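Local coordinates for protein transcriptional regulator, TetR family (Myxococcus xanthus, PDB 5K7F) that probably binds regulatory DNA and represses transcription, as a TetR-type regulator of isovaleryl coenzyme A biosynthesis, at residues Thr37-Ile42 with His55-Lys60. Numbering follows the deposited sequence.
Sequences TSMQEI and HHIQNK
The CA atoms come nearest at Met-39 and Lys-60, 7.1 Å apart, where the first turn of helix 39-45 faces the loop that leads from helix 50-56 into helix 60-83. Side chains bridge that gap. Met-39 reaches across with a doubly bent chain: the bend at chi2 sets its SD 3.9 Å from Lys-60 CG. The next, at chi3, turns the terminal CE onto Ile-57 CG2, 3.7 Å away. The methionine and lysine chains run past each other in opposite directions, whereas Ile-57 is crossed at about a right angle and offers its CG2 branch. Leu-63 packs against both Met-39 and Ile-57, continuing this apolar patch onto helix 60-83.

Beyond the sulfur, Lys-60 kinks at chi3 (80°) and carries its ammonium to the turn ahead of helix 39-45. There NZ gives a weak hydrogen bond, 2.9 Å long, to Thr-37 O, which is also 3.0 Å from Lys-60 CE and so lies beside the CE-NZ bond, not beyond the ammonium. NZ also bonds Tyr-34 O and makes a cation-pi contact with that tyrosine. A leucine in its place would probably leave the carbonyls of Thr-37 and Tyr-34 without this shared donor and the tyrosine ring without its cation. Right after Thr-37, Ser-38 and Glu-41 close a capping box: Glu-41 N donates to Ser-38 OG, and Ser-38 N to Glu-41 OE1. In the facing segment, Asn-59 sits at the N-cap of helix 60-83, its OD1 accepting from Gln-62 N. The contact thus ties the predicted helix-turn-helix to the start of helix 60-83, the helix that follows the three-helix DNA-binding domain of TetR-family regulators.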
ATOM      1  N   THR A  37     -20.750   5.764  -7.653  1.00 29.30           N
ATOM      2  CA  THR A  37     -20.864   7.214  -7.626  1.00 20.30           C
ATOM      3  C   THR A  37     -21.186   7.785  -9.003  1.00 26.77           C
ATOM      4  O   THR A  37     -20.493   7.498  -9.984  1.00 28.31           O
ATOM      5  CB  THR A  37     -19.563   7.824  -7.119  1.00 28.47           C
ATOM      6  OG1 THR A  37     -19.309   7.372  -5.779  1.00 28.30           O
ATOM      7  CG2 THR A  37     -19.658   9.350  -7.140  1.00 26.82           C
ATOM      8  N   SER A  38     -22.179   8.665  -9.052  1.00 20.67           N
ATOM      9  CA  SER A  38     -22.624   9.269 -10.298  1.00 24.97           C
ATOM     10  C   SER A  38     -22.328  10.769 -10.343  1.00 21.39           C
ATOM     11  O   SER A  38     -22.133  11.438  -9.320  1.00 14.97           O
ATOM     12  CB  SER A  38     -24.124   9.037 -10.487  1.00 20.96           C
ATOM     13  OG  SER A  38     -24.864   9.979  -9.714  1.00 20.90           O
ATOM     14  N   MET A  39     -22.308  11.299 -11.570  1.00 15.30           N
ATOM     15  CA  MET A  39     -22.060  12.716 -11.744  1.00 22.66           C
ATOM     16  C   MET A  39     -23.166  13.533 -11.099  1.00 16.30           C
ATOM     17  O   MET A  39     -22.905  14.596 -10.539  1.00 17.08           O
ATOM     18  CB  MET A  39     -21.916  13.028 -13.236  1.00 31.06           C
ATOM     19  CG  MET A  39     -20.715  12.340 -13.895  1.00 19.26           C
ATOM     20  SD  MET A  39     -19.068  12.765 -13.206  1.00 24.13           S
ATOM     21  CE  MET A  39     -18.925  14.505 -13.533  1.00 26.28           C
ATOM     22  N   GLN A  40     -24.402  13.016 -11.111  1.00 21.93           N
ATOM     23  CA  GLN A  40     -25.492  13.700 -10.428  1.00 22.96           C
ATOM     24  C   GLN A  40     -25.248  13.736  -8.923  1.00 19.70           C
ATOM     25  O   GLN A  40     -25.404  14.784  -8.287  1.00 15.97           O
ATOM     26  CB  GLN A  40     -26.817  13.018 -10.784  1.00 24.64           C
ATOM     27  CG  GLN A  40     -28.015  13.343  -9.914  1.00 30.83           C
ATOM     28  CD  GLN A  40     -29.273  12.600 -10.387  1.00 40.81           C
ATOM     29  OE1 GLN A  40     -29.716  12.772 -11.525  1.00 40.25           O
ATOM     30  NE2 GLN A  40     -29.834  11.760  -9.521  1.00 46.35           N
ATOM     31  N   GLU A  41     -24.802  12.626  -8.344  1.00 16.02           N
ATOM     32  CA  GLU A  41     -24.491  12.623  -6.911  1.00 15.93           C
ATOM     33  C   GLU A  41     -23.343  13.568  -6.588  1.00 13.95           C
ATOM     34  O   GLU A  41     -23.348  14.241  -5.548  1.00 17.87           O
ATOM     35  CB  GLU A  41     -24.145  11.202  -6.459  1.00 24.93           C
ATOM     36  CG  GLU A  41     -25.289  10.205  -6.620  1.00 21.51           C
ATOM     37  CD  GLU A  41     -24.929   8.800  -6.197  1.00 28.60           C
ATOM     38  OE1 GLU A  41     -23.797   8.351  -6.467  1.00 31.29           O
ATOM     39  OE2 GLU A  41     -25.795   8.150  -5.580  1.00 29.74           O
ATOM     40  N   ILE A  42     -22.342  13.638  -7.467  1.00 14.83           N
ATOM     41  CA  ILE A  42     -21.247  14.571  -7.245  1.00 14.06           C
ATOM     42  C   ILE A  42     -21.736  15.995  -7.296  1.00 18.72           C
ATOM     43  O   ILE A  42     -21.341  16.823  -6.471  1.00 15.62           O
ATOM     44  CB  ILE A  42     -20.120  14.351  -8.259  1.00 13.88           C
ATOM     45  CG1 ILE A  42     -19.522  12.973  -8.069  1.00 21.25           C
ATOM     46  CG2 ILE A  42     -19.066  15.476  -8.101  1.00 18.57           C
ATOM     47  CD1 ILE A  42     -18.663  12.612  -9.185  1.00 18.04           C
ATOM     48  N   HIS A  55     -19.585  22.220 -16.642  1.00 15.57           N
ATOM     49  CA  HIS A  55     -18.617  23.207 -17.105  1.00 23.29           C
ATOM     50  C   HIS A  55     -17.191  22.816 -16.742  1.00 19.90           C
ATOM     51  O   HIS A  55     -16.259  23.127 -17.491  1.00 20.34           O
ATOM     52  CB  HIS A  55     -18.952  24.563 -16.507  1.00 17.42           C
ATOM     53  N   HIS A  56     -17.006  22.145 -15.604  1.00 19.93           N
ATOM     54  CA  HIS A  56     -15.689  21.678 -15.159  1.00 19.69           C
ATOM     55  C   HIS A  56     -15.357  20.259 -15.654  1.00 24.24           C
ATOM     56  O   HIS A  56     -14.246  20.019 -16.140  1.00 24.72           O
ATOM     57  CB  HIS A  56     -15.602  21.721 -13.625  1.00 16.23           C
ATOM     58  CG  HIS A  56     -15.742  23.084 -13.021  1.00 20.07           C
ATOM     59  ND1 HIS A  56     -14.683  23.956 -12.878  1.00 21.84           N
ATOM     60  CD2 HIS A  56     -16.809  23.702 -12.463  1.00 20.66           C
ATOM     61  CE1 HIS A  56     -15.099  25.066 -12.292  1.00 31.07           C
ATOM     62  NE2 HIS A  56     -16.387  24.939 -12.029  1.00 35.66           N
ATOM     63  N   ILE A  57     -16.290  19.308 -15.514  1.00 15.93           N
ATOM     64  CA  ILE A  57     -16.094  17.885 -15.810  1.00 16.94           C
ATOM     65  C   ILE A  57     -17.342  17.329 -16.489  1.00 23.80           C
ATOM     66  O   ILE A  57     -18.446  17.448 -15.949  1.00 18.59           O
ATOM     67  CB  ILE A  57     -15.820  17.068 -14.530  1.00 17.17           C
ATOM     68  CG1 ILE A  57     -14.617  17.613 -13.741  1.00 30.66           C
ATOM     69  CG2 ILE A  57     -15.656  15.566 -14.880  1.00 23.86           C
ATOM     70  CD1 ILE A  57     -13.232  17.249 -14.324  1.00 31.64           C
ATOM     71  N   GLN A  58     -17.168  16.633 -17.621  1.00 22.47           N
ATOM     72  CA  GLN A  58     -18.311  16.156 -18.403  1.00 20.33           C
ATOM     73  C   GLN A  58     -18.630  14.655 -18.276  1.00 32.36           C
ATOM     74  O   GLN A  58     -19.750  14.248 -18.620  1.00 30.37           O
ATOM     75  CB  GLN A  58     -18.080  16.498 -19.881  1.00 18.43           C
ATOM     76  CG  GLN A  58     -17.798  17.991 -20.172  1.00 22.04           C
ATOM     77  CD  GLN A  58     -17.432  18.214 -21.636  1.00 36.34           C
ATOM     78  OE1 GLN A  58     -17.213  17.249 -22.385  1.00 43.37           O
ATOM     79  NE2 GLN A  58     -17.355  19.476 -22.051  1.00 32.27           N
ATOM     80  N   ASN A  59     -17.710  13.809 -17.813  1.00 18.37           N
ATOM     81  CA  ASN A  59     -18.026  12.402 -17.624  1.00 25.42           C
ATOM     82  C   ASN A  59     -17.083  11.823 -16.581  1.00 26.66           C
ATOM     83  O   ASN A  59     -16.190  12.511 -16.073  1.00 18.72           O
ATOM     84  CB  ASN A  59     -17.939  11.601 -18.932  1.00 24.57           C
ATOM     85  CG  ASN A  59     -16.589  11.745 -19.629  1.00 20.73           C
ATOM     86  OD1 ASN A  59     -15.549  11.376 -19.085  1.00 23.32           O
ATOM     87  ND2 ASN A  59     -16.607  12.273 -20.846  1.00 26.14           N
ATOM     88  N   LYS A  60     -17.275  10.529 -16.282  1.00 24.21           N
ATOM     89  CA  LYS A  60     -16.560   9.925 -15.166  1.00 22.40           C
ATOM     90  C   LYS A  60     -15.106   9.651 -15.523  1.00 26.16           C
ATOM     91  O   LYS A  60     -14.230   9.787 -14.667  1.00 20.47           O
ATOM     92  CB  LYS A  60     -17.262   8.648 -14.710  1.00 26.39           C
ATOM     93  CG  LYS A  60     -18.527   8.933 -13.888  1.00 30.12           C
ATOM     94  CD  LYS A  60     -19.293   7.654 -13.539  1.00 30.97           C
ATOM     95  CE  LYS A  60     -18.680   6.925 -12.359  1.00 41.73           C
ATOM     96  NZ  LYS A  60     -19.453   5.688 -12.027  1.00 31.21           N
TER